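PDB 2CKS: endoglucanase E-5 from Thermobifida fusca, which catalyses the internal hydrolysis of beta-1,4-glucosidic bonds in cellulose, lichenin and cereal beta-D-glucans, the chain here being its catalytic domain. Local coordinates for residues R81-I86 with Q124-K129; R61-I66 with I97-I102; H210-L215 with F245-R250. All blocks are in the same frame, centred on the assembly; numbering follows the deposited sequence.

Contact 1. Residues R81-I86 with Q124-K129; sequences RMHQLI and QRHASK. With NA (sodium ion), chain H.
His83 and His126 meet rim to rim between helix 75-90 and segment 124-129, and a hydrogen bond joins them. His83 ND1 lies 2.9 Å from His126 NE2 in a fairly straight bond, 157° at the hydrogen, and either nitrogen could be the donor; the two ring planes differ by 32°. His83 has two conformations, and its ring contacts hold for one. In it Arg125 spreads its guanidinium flat over one face of the ring, Arg125 NH1 lying 3.6 Å from His83 CG. Bends at chi2 and chi3 fold the arginine back, while its CG covers one face of His126. Ile86 takes the opposite face of His126: CG2 is anti to the backbone N, which sets the methyl over the ring face, 3.8 Å from CG2 to the centroid of His126. The same methyl leans on the aliphatic part of Lys129, whose last torsion turns NZ into the His126 ring plane to donate to ND1 at 2.9 Å. Lys129 NZ also pairs with Asp87, and His83 NE2 bonds to Glu121. Beyond them, the carbonyls of Ala127 and Lys129, both in the type I turn His126-Lys129, bind a sodium ion together with Asp163 and Asp165. The two buried imidazoles are thus the middle of a polar chain from Glu121 to Asp87; the guanidinium would tend to disfavour a positive charge on His83, and Glu121 to offset this.

Contact 2. Residues R61-I66 with I97-I102; sequences RLSMYI and IVDWHI
Arg61 reaches across Ile97 and Asp99 of the neighbouring strand, and can be followed out over them. Arg61 CB starts 4.0 Å from Ile97 CB. Arg61 CG, anti to the backbone N (chi1 174°), passes 3.8 Å from Asp99 CB, and the extended chain carries the guanidinium over the carboxylate, the two planes only 11° apart. Arg61 NE comes within 3.4 Å of Asp99 OD1, while the oxygen stands over the centre of the guanidinium. Arg61 NH2, 3.2 Å from Asp99 OD1, completes a salt bridge of charges alone, since no N-H points at the oxygen. The N-H groups serve Glu135 (from NE), Glu231, the probable nucleophile (from NH1), and Asn138 (from NH2). Asp99 OD1 instead accepts Ser63 OG on its anti lone pair and His101 ND1 on the syn side, the latter at 2.6 Å. The bond from ND1 helps fix the His101 ring, whose CD2 stands over the centre of the Tyr65 ring. Were Tyr65 an alanine, His101 would probably lose this aromatic backing and the water shared by Tyr65 OH and His101 NE2 would lose one of its anchors. On the other face of the sheet Ile66 CD1 makes a CH-pi contact over the Trp100 six-membered ring, 3.3 Å from its centroid. Four backbone bonds tie the strands in parallel, as neighbours of a beta-alpha-beta unit in the (beta/alpha)8 barrel; Arg61, Asp99 and His101 face inward, whereas Leu62, Met64, Val98 and Trp100 pack against helices 75-90 and 112-126.

Contact 3. Residues H210-L215 with F245-R250; sequences HRDNYL and FQMADR
Met247 and Leu215 make the buried side of this contact, Met247 set against Arg211. Its CG is anti to the backbone N (chi1 -175°), and a bend at chi2 brings SD over the centre of the Arg211 guanidinium, 4.1 Å above the plane. The methyl CE goes on to touch Leu215 CD2 at 4.0 Å and also lies over one face of the Arg250 guanidinium, offset toward its rim. The thioether is therefore interposed between two arginines, whose like charges stay apart: Arg211 NH2 is 5.8 Å from Arg250 NH1. Arg211 has its countercharge in Asp244, which bonds to NH1 through OD2 and accepts the backbone N of Met247 through OD1. Two outer helices of the (beta/alpha)8 barrel are joined here near their starts, helix 212-224, with Arg211 at its N-cap, and helix 245-258. The solvent side is looser and polar. Asp212 and Arg250, both exposed, cross at about a right angle, with carboxylate and guanidinium planes 72° apart, so this is no coplanar two-pronged pairing. Arg250 NH2 gives the straighter bond, 3.2 Å to Asp212 OD2 at 168°; the oxygen lies in the guanidinium plane, although the donor approaches from above the carboxylate. Arg250 NH1 reaches Asp212 OD1 only weakly. Leu215 CD2 borders this pair from the buried side, 3.7 Å from Arg250 NH2.

In the fold
Contacts 1 and 2 are successive layers of one part of the barrel, their centres about 14 Å apart. Helix 75-90 connects the two strands of contact 2 and packs on their outer face: Leu85 CB lies 3.7 Å from Leu62 CD1, and Ile86 CD1 is 3.8 Å from Val98 CG2. Contact 2 reaches the active site, since the side chain of Arg61 is about 3 Å from that of Glu231, the probable nucleophile. Contact 3 lies across the chain's centre from contact 1, about 35 Å between centres, and about 25 Å from the centre of contact 2. Even so, the side chain of His210 comes to about 8 Å from that of Glu139, the probable proton donor.

Contact 1. Residues R81-I86 with Q124-K129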
loop_
_atom_site.group_PDB
_atom_site.type_symbol
_atom_site.label_atom_id
_atom_site.label_comp_id
_atom_site.label_asym_id
_atom_site.label_seq_id
_atom_site.Cartn_x
_atom_site.Cartn_y
_atom_site.Cartn_z
ATOM N N ARG A 81 3.675 10.124 14.965
ATOM C CA ARG A 81 3.335 10.705 13.674
ATOM C C ARG A 81 2.360 9.811 12.891
ATOM O O ARG A 81 1.465 10.309 12.200
ATOM C CB ARG A 81 4.593 10.993 12.872
ATOM C CG ARG A 81 4.357 11.544 11.482
ATOM C CD ARG A 81 3.502 12.806 11.439
ATOM N NE ARG A 81 3.652 13.452 10.143
ATOM C CZ ARG A 81 2.820 14.342 9.628
ATOM N NH1 ARG A 81 1.724 14.724 10.271
ATOM N NH2 ARG A 81 3.087 14.852 8.434
ATOM N N MET A 82 2.537 8.502 12.998
ATOM C CA MET A 82 1.634 7.573 12.339
ATOM C C MET A 82 0.221 7.693 12.911
ATOM O O MET A 82 -0.741 7.729 12.158
ATOM C CB MET A 82 2.159 6.142 12.428
ATOM C CG MET A 82 3.392 5.887 11.558
ATOM S SD MET A 82 3.126 6.018 9.778
ATOM C CE MET A 82 2.386 4.432 9.437
ATOM N N HIS A 83 0.089 7.797 14.232
ATOM C CA HIS A 83 -1.214 8.034 14.844
ATOM C C HIS A 83 -1.837 9.303 14.272
ATOM O O HIS A 83 -3.015 9.332 13.942
ATOM C CB HIS A 83 -1.082 8.230 16.350
ATOM C CG HIS A 83 -0.807 6.982 17.129
ATOM N ND1 HIS A 83 -1.505 5.802 16.952
ATOM C CD2 HIS A 83 0.063 6.754 18.141
ATOM C CE1 HIS A 83 -1.063 4.902 17.813
ATOM N NE2 HIS A 83 -0.111 5.456 18.545
ATOM N N GLN A 84 -1.044 10.370 14.193
ATOM C CA GLN A 84 -1.528 11.635 13.678
ATOM C C GLN A 84 -1.994 11.500 12.236
ATOM O O GLN A 84 -3.049 12.003 11.884
ATOM C CB GLN A 84 -0.437 12.690 13.785
ATOM C CG GLN A 84 -0.873 14.078 13.422
ATOM C CD GLN A 84 0.232 15.064 13.697
ATOM O OE1 GLN A 84 1.333 14.925 13.164
ATOM N NE2 GLN A 84 -0.031 16.027 14.573
ATOM N N LEU A 85 -1.227 10.789 11.411
ATOM C CA LEU A 85 -1.581 10.643 10.006
ATOM C C LEU A 85 -2.809 9.749 9.825
ATOM O O LEU A 85 -3.617 9.981 8.945
ATOM C CB LEU A 85 -0.399 10.110 9.201
ATOM C CG LEU A 85 0.756 11.103 8.987
ATOM C CD1 LEU A 85 1.997 10.345 8.518
ATOM C CD2 LEU A 85 0.374 12.182 8.001
ATOM N N ILE A 86 -2.959 8.728 10.660
ATOM C CA ILE A 86 -4.146 7.876 10.600
ATOM C C ILE A 86 -5.391 8.699 10.905
ATOM O O ILE A 86 -6.401 8.573 10.224
ATOM C CB ILE A 86 -4.023 6.685 11.576
ATOM C CG1 ILE A 86 -2.981 5.690 11.059
ATOM C CG2 ILE A 86 -5.370 5.953 11.744
ATOM C CD1 ILE A 86 -2.472 4.755 12.125
ATOM N N GLN A 124 -4.484 -1.297 19.089
ATOM C CA GLN A 124 -5.229 -0.940 20.301
ATOM C C GLN A 124 -5.833 0.457 20.159
ATOM O O GLN A 124 -7.028 0.645 20.396
ATOM C CB GLN A 124 -4.354 -1.018 21.556
ATOM C CG GLN A 124 -5.152 -0.934 22.872
ATOM C CD GLN A 124 -5.375 0.488 23.390
ATOM O OE1 GLN A 124 -4.713 1.439 22.957
ATOM N NE2 GLN A 124 -6.304 0.628 24.334
ATOM N N ARG A 125 -5.019 1.419 19.730
ATOM C CA ARG A 125 -5.471 2.804 19.621
ATOM C C ARG A 125 -6.610 2.966 18.629
ATOM O O ARG A 125 -7.556 3.720 18.874
ATOM C CB ARG A 125 -4.312 3.698 19.188
ATOM C CG ARG A 125 -4.660 5.179 19.087
ATOM C CD ARG A 125 -4.793 5.868 20.430
ATOM N NE ARG A 125 -3.497 6.061 21.084
ATOM C CZ ARG A 125 -2.636 7.049 20.810
ATOM N NH1 ARG A 125 -2.901 7.967 19.877
ATOM N NH2 ARG A 125 -1.488 7.112 21.474
ATOM N N HIS A 126 -6.524 2.251 17.517
ATOM C CA HIS A 126 -7.431 2.468 16.386
ATOM C C HIS A 126 -8.432 1.337 16.160
ATOM O O HIS A 126 -9.093 1.297 15.124
ATOM C CB HIS A 126 -6.600 2.720 15.135
ATOM C CG HIS A 126 -5.690 3.898 15.267
ATOM N ND1 HIS A 126 -6.118 5.192 15.061
ATOM C CD2 HIS A 126 -4.396 3.984 15.652
ATOM C CE1 HIS A 126 -5.113 6.022 15.277
ATOM N NE2 HIS A 126 -4.058 5.316 15.642
ATOM N N ALA A 127 -8.582 0.453 17.150
ATOM C CA ALA A 127 -9.497 -0.690 17.040
ATOM C C ALA A 127 -10.935 -0.304 16.679
ATOM O O ALA A 127 -11.610 -1.051 15.972
ATOM C CB ALA A 127 -9.489 -1.510 18.336
ATOM N N SER A 128 -11.407 0.845 17.154
ATOM C CA SER A 128 -12.783 1.271 16.887
ATOM C C SER A 128 -12.994 1.779 15.456
ATOM O O SER A 128 -14.129 1.839 14.979
ATOM C CB SER A 128 -13.232 2.339 17.894
ATOM O OG SER A 128 -12.547 3.561 17.695
ATOM N N LYS A 129 -11.915 2.154 14.776
ATOM C CA LYS A 129 -12.005 2.566 13.375
ATOM C C LYS A 129 -12.328 1.368 12.491
ATOM O O LYS A 129 -11.973 0.242 12.827
ATOM C CB LYS A 129 -10.689 3.196 12.910
ATOM C CG LYS A 129 -10.371 4.541 13.559
ATOM C CD LYS A 129 -9.153 5.183 12.913
ATOM C CE LYS A 129 -8.931 6.612 13.377
ATOM N NZ LYS A 129 -8.592 6.703 14.824
HETATM NA NA NA H . -11.488 -2.067 13.800
HETATM O O HOH W 1 -9.092 -0.664 13.212
HETATM O O HOH W 2 -13.809 -2.417 14.324
HETATM O O HOH W 3 -11.075 -3.020 12.359
HETATM O O HOH W 4 -11.822 -2.724 11.174
#

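Contact 2. Residues R61-I66 with I97-I102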
loop_
_atom_site.group_PDB
_atom_site.type_symbol
_atom_site.label_atom_id
_atom_site.label_comp_id
_atom_site.label_asym_id
_atom_site.label_seq_id
_atom_site.Cartn_x
_atom_site.Cartn_y
_atom_site.Cartn_z
ATOM N N ARG A 61 -1.893 5.057 1.575
ATOM C CA ARG A 61 -0.970 4.161 2.239
ATOM C C ARG A 61 0.122 4.995 2.891
ATOM O O ARG A 61 0.788 5.799 2.229
ATOM C CB ARG A 61 -0.398 3.202 1.218
ATOM C CG ARG A 61 0.701 2.288 1.706
ATOM C CD ARG A 61 1.189 1.530 0.538
ATOM N NE ARG A 61 2.103 0.430 0.754
ATOM C CZ ARG A 61 3.319 0.352 0.218
ATOM N NH1 ARG A 61 3.863 1.355 -0.462
ATOM N NH2 ARG A 61 4.013 -0.745 0.388
ATOM N N LEU A 62 0.281 4.814 4.200
ATOM C CA LEU A 62 1.280 5.523 4.983
ATOM C C LEU A 62 2.535 4.666 5.111
ATOM O O LEU A 62 2.560 3.694 5.866
ATOM C CB LEU A 62 0.706 5.849 6.364
ATOM C CG LEU A 62 -0.612 6.627 6.362
ATOM C CD1 LEU A 62 -1.163 6.732 7.778
ATOM C CD2 LEU A 62 -0.442 8.000 5.750
ATOM N N SER A 63 3.573 5.013 4.358
ATOM C CA SER A 63 4.751 4.178 4.237
ATOM C C SER A 63 5.790 4.599 5.256
ATOM O O SER A 63 6.355 5.685 5.169
ATOM C CB SER A 63 5.324 4.246 2.822
ATOM O OG SER A 63 4.410 3.672 1.896
ATOM N N MET A 64 6.013 3.735 6.230
ATOM C CA MET A 64 6.993 3.978 7.277
ATOM C C MET A 64 8.138 2.983 7.154
ATOM O O MET A 64 8.009 1.818 7.528
ATOM C CB MET A 64 6.340 3.842 8.650
ATOM C CG MET A 64 7.278 4.159 9.824
ATOM S SD MET A 64 6.467 3.971 11.406
ATOM C CE MET A 64 6.412 2.172 11.518
ATOM N N TYR A 65 9.259 3.443 6.612
ATOM C CA TYR A 65 10.479 2.656 6.597
ATOM C C TYR A 65 10.923 2.399 8.031
ATOM O O TYR A 65 10.638 3.182 8.931
ATOM C CB TYR A 65 11.602 3.390 5.885
ATOM C CG TYR A 65 11.562 3.418 4.379
ATOM C CD1 TYR A 65 10.574 4.113 3.698
ATOM C CD2 TYR A 65 12.548 2.784 3.636
ATOM C CE1 TYR A 65 10.560 4.178 2.322
ATOM C CE2 TYR A 65 12.540 2.839 2.248
ATOM C CZ TYR A 65 11.543 3.540 1.603
ATOM O OH TYR A 65 11.517 3.606 0.227
ATOM N N ILE A 66 11.609 1.282 8.231
ATOM C CA ILE A 66 12.086 0.890 9.554
ATOM C C ILE A 66 13.583 1.176 9.655
ATOM O O ILE A 66 14.026 1.856 10.574
ATOM C CB ILE A 66 11.767 -0.604 9.821
ATOM C CG1 ILE A 66 10.334 -0.954 9.374
ATOM C CG2 ILE A 66 12.003 -0.930 11.298
ATOM C CD1 ILE A 66 9.253 -0.125 9.989
ATOM N N ILE A 97 -3.902 2.545 4.765
ATOM C CA ILE A 97 -3.058 1.374 4.929
ATOM C C ILE A 97 -1.857 1.770 5.759
ATOM O O ILE A 97 -1.132 2.689 5.395
ATOM C CB ILE A 97 -2.577 0.842 3.582
ATOM C CG1 ILE A 97 -3.773 0.481 2.712
ATOM C CG2 ILE A 97 -1.635 -0.347 3.797
ATOM C CD1 ILE A 97 -3.411 0.073 1.312
ATOM N N VAL A 98 -1.647 1.074 6.871
ATOM C CA VAL A 98 -0.476 1.286 7.703
ATOM C C VAL A 98 0.597 0.338 7.200
ATOM O O VAL A 98 0.476 -0.880 7.352
ATOM C CB VAL A 98 -0.793 1.015 9.169
ATOM C CG1 VAL A 98 0.452 1.190 10.045
ATOM C CG2 VAL A 98 -1.935 1.930 9.625
ATOM N N ASP A 99 1.624 0.907 6.580
ATOM C CA ASP A 99 2.641 0.145 5.866
ATOM C C ASP A 99 3.946 0.076 6.659
ATOM O O ASP A 99 4.690 1.043 6.772
ATOM C CB ASP A 99 2.855 0.744 4.476
ATOM C CG ASP A 99 4.119 0.260 3.806
ATOM O OD1 ASP A 99 4.663 1.026 2.986
ATOM O OD2 ASP A 99 4.630 -0.862 4.015
ATOM N N TRP A 100 4.179 -1.100 7.224
ATOM C CA TRP A 100 5.443 -1.475 7.849
ATOM C C TRP A 100 6.444 -1.737 6.731
ATOM O O TRP A 100 6.519 -2.832 6.179
ATOM C CB TRP A 100 5.184 -2.711 8.712
ATOM C CG TRP A 100 6.326 -3.117 9.569
ATOM C CD1 TRP A 100 7.152 -4.180 9.384
ATOM C CD2 TRP A 100 6.763 -2.472 10.761
ATOM N NE1 TRP A 100 8.077 -4.249 10.399
ATOM C CE2 TRP A 100 7.863 -3.199 11.253
ATOM C CE3 TRP A 100 6.334 -1.345 11.471
ATOM C CZ2 TRP A 100 8.535 -2.830 12.412
ATOM C CZ3 TRP A 100 6.992 -0.986 12.614
ATOM C CH2 TRP A 100 8.082 -1.722 13.082
ATOM N N HIS A 101 7.200 -0.702 6.379
ATOM C CA HIS A 101 7.874 -0.640 5.091
ATOM C C HIS A 101 9.275 -1.222 5.136
ATOM O O HIS A 101 10.275 -0.516 4.993
ATOM C CB HIS A 101 7.880 0.793 4.551
ATOM C CG HIS A 101 8.128 0.882 3.084
ATOM N ND1 HIS A 101 7.113 0.821 2.153
ATOM C CD2 HIS A 101 9.277 1.038 2.383
ATOM C CE1 HIS A 101 7.629 0.937 0.941
ATOM N NE2 HIS A 101 8.939 1.076 1.052
ATOM N N ILE A 102 9.329 -2.531 5.338
ATOM C CA ILE A 102 10.589 -3.251 5.291
ATOM C C ILE A 102 11.032 -3.393 3.842
ATOM O O ILE A 102 10.200 -3.469 2.927
ATOM C CB ILE A 102 10.493 -4.626 5.993
ATOM C CG1 ILE A 102 9.520 -5.572 5.272
ATOM C CG2 ILE A 102 10.108 -4.444 7.453
ATOM C CD1 ILE A 102 10.209 -6.731 4.552
HETATM O O HOH W 5 10.165 1.289 -1.565
HETATM O O HOH W 6 12.810 -0.290 6.077
#

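Contact 3. Residues H210-L215 with F245-R250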
loop_
_atom_site.group_PDB
_atom_site.type_symbol
_atom_site.label_atom_id
_atom_site.label_comp_id
_atom_site.label_asym_id
_atom_site.label_seq_id
_atom_site.Cartn_x
_atom_site.Cartn_y
_atom_site.Cartn_z
ATOM N N HIS A 210 8.102 -4.269 -15.895
ATOM C CA HIS A 210 7.368 -5.485 -15.551
ATOM C C HIS A 210 6.239 -5.663 -16.548
ATOM O O HIS A 210 5.230 -4.951 -16.507
ATOM C CB HIS A 210 6.820 -5.396 -14.129
ATOM C CG HIS A 210 7.877 -5.324 -13.071
ATOM N ND1 HIS A 210 9.092 -5.965 -13.173
ATOM C CD2 HIS A 210 7.900 -4.671 -11.887
ATOM C CE1 HIS A 210 9.812 -5.717 -12.090
ATOM N NE2 HIS A 210 9.109 -4.932 -11.295
ATOM N N ARG A 211 6.430 -6.622 -17.446
ATOM C CA ARG A 211 5.620 -6.770 -18.648
ATOM C C ARG A 211 4.604 -7.906 -18.474
ATOM O O ARG A 211 4.031 -8.071 -17.401
ATOM C CB ARG A 211 6.529 -7.022 -19.866
ATOM C CG ARG A 211 7.884 -6.320 -19.853
ATOM C CD ARG A 211 7.819 -4.827 -20.050
ATOM N NE ARG A 211 7.075 -4.456 -21.251
ATOM C CZ ARG A 211 6.637 -3.223 -21.510
ATOM N NH1 ARG A 211 6.880 -2.223 -20.656
ATOM N NH2 ARG A 211 5.951 -2.988 -22.625
ATOM N N ASP A 212 4.388 -8.707 -19.516
ATOM C CA ASP A 212 3.280 -9.653 -19.535
ATOM C C ASP A 212 3.354 -10.748 -18.471
ATOM O O ASP A 212 2.316 -11.214 -18.008
ATOM C CB ASP A 212 3.143 -10.281 -20.931
ATOM C CG ASP A 212 2.622 -9.296 -21.962
ATOM O OD1 ASP A 212 3.015 -8.111 -21.911
ATOM O OD2 ASP A 212 1.828 -9.613 -22.872
ATOM N N ASN A 213 4.556 -11.176 -18.094
ATOM C CA ASN A 213 4.685 -12.197 -17.052
ATOM C C ASN A 213 4.233 -11.704 -15.673
ATOM O O ASN A 213 3.735 -12.488 -14.874
ATOM C CB ASN A 213 6.085 -12.849 -17.015
ATOM C CG ASN A 213 7.204 -11.885 -16.618
ATOM O OD1 ASN A 213 8.144 -12.279 -15.926
ATOM N ND2 ASN A 213 7.136 -10.646 -17.093
ATOM N N TYR A 214 4.386 -10.410 -15.409
ATOM C CA TYR A 214 3.891 -9.823 -14.166
ATOM C C TYR A 214 2.375 -9.601 -14.233
ATOM O O TYR A 214 1.660 -9.893 -13.274
ATOM C CB TYR A 214 4.633 -8.513 -13.863
ATOM C CG TYR A 214 6.029 -8.727 -13.339
ATOM C CD1 TYR A 214 6.329 -8.558 -11.992
ATOM C CD2 TYR A 214 7.055 -9.092 -14.193
ATOM C CE1 TYR A 214 7.631 -8.760 -11.514
ATOM C CE2 TYR A 214 8.349 -9.287 -13.731
ATOM C CZ TYR A 214 8.628 -9.125 -12.393
ATOM O OH TYR A 214 9.916 -9.327 -11.946
ATOM N N LEU A 215 1.892 -9.096 -15.363
ATOM C CA LEU A 215 0.459 -8.902 -15.581
ATOM C C LEU A 215 -0.290 -10.236 -15.480
ATOM O O LEU A 215 -1.326 -10.326 -14.833
ATOM C CB LEU A 215 0.214 -8.229 -16.943
ATOM C CG LEU A 215 -1.221 -7.854 -17.307
ATOM C CD1 LEU A 215 -1.685 -6.688 -16.470
ATOM C CD2 LEU A 215 -1.319 -7.515 -18.792
ATOM N N PHE A 245 2.998 4.269 -20.193
ATOM C CA PHE A 245 1.593 4.387 -19.849
ATOM C C PHE A 245 0.741 3.365 -20.592
ATOM O O PHE A 245 -0.329 3.009 -20.123
ATOM C CB PHE A 245 1.082 5.814 -20.087
ATOM C CG PHE A 245 1.712 6.848 -19.189
ATOM C CD1 PHE A 245 2.331 7.969 -19.719
ATOM C CD2 PHE A 245 1.670 6.707 -17.809
ATOM C CE1 PHE A 245 2.907 8.921 -18.893
ATOM C CE2 PHE A 245 2.236 7.655 -16.980
ATOM C CZ PHE A 245 2.851 8.767 -17.523
ATOM N N GLN A 246 1.201 2.903 -21.753
ATOM C CA GLN A 246 0.466 1.882 -22.478
ATOM C C GLN A 246 0.410 0.597 -21.656
ATOM O O GLN A 246 -0.650 0.019 -21.477
ATOM C CB GLN A 246 1.091 1.625 -23.854
ATOM C CG GLN A 246 0.259 0.728 -24.754
ATOM C CD GLN A 246 -1.113 1.315 -25.098
ATOM O OE1 GLN A 246 -1.347 2.517 -24.948
ATOM N NE2 GLN A 246 -2.012 0.463 -25.561
ATOM N N MET A 247 1.550 0.166 -21.133
ATOM C CA MET A 247 1.594 -1.034 -20.307
ATOM C C MET A 247 0.829 -0.797 -19.010
ATOM O O MET A 247 0.065 -1.649 -18.556
ATOM C CB MET A 247 3.038 -1.429 -19.995
ATOM C CG MET A 247 3.158 -2.741 -19.245
ATOM S SD MET A 247 2.778 -4.170 -20.290
ATOM C CE MET A 247 1.867 -5.131 -19.152
ATOM N N ALA A 248 1.037 0.375 -18.416
ATOM C CA ALA A 248 0.383 0.719 -17.162
ATOM C C ALA A 248 -1.133 0.670 -17.308
ATOM O O ALA A 248 -1.823 0.195 -16.414
ATOM C CB ALA A 248 0.826 2.094 -16.697
ATOM N N ASP A 249 -1.646 1.139 -18.441
ATOM C CA ASP A 249 -3.088 1.129 -18.696
ATOM C C ASP A 249 -3.632 -0.310 -18.776
ATOM O O ASP A 249 -4.781 -0.556 -18.424
ATOM C CB ASP A 249 -3.416 1.869 -20.005
ATOM C CG ASP A 249 -3.357 3.384 -19.876
ATOM O OD1 ASP A 249 -3.324 3.914 -18.742
ATOM O OD2 ASP A 249 -3.345 4.136 -20.878
ATOM N N ARG A 250 -2.820 -1.256 -19.244
ATOM C CA ARG A 250 -3.222 -2.659 -19.238
ATOM C C ARG A 250 -3.415 -3.162 -17.814
ATOM O O ARG A 250 -4.384 -3.850 -17.531
ATOM C CB ARG A 250 -2.213 -3.533 -19.985
ATOM C CG ARG A 250 -2.102 -3.193 -21.461
ATOM C CD ARG A 250 -1.000 -3.923 -22.174
ATOM N NE ARG A 250 -1.211 -5.369 -22.143
ATOM C CZ ARG A 250 -0.297 -6.268 -22.481
ATOM N NH1 ARG A 250 0.913 -5.892 -22.894
ATOM N NH2 ARG A 250 -0.597 -7.555 -22.413
#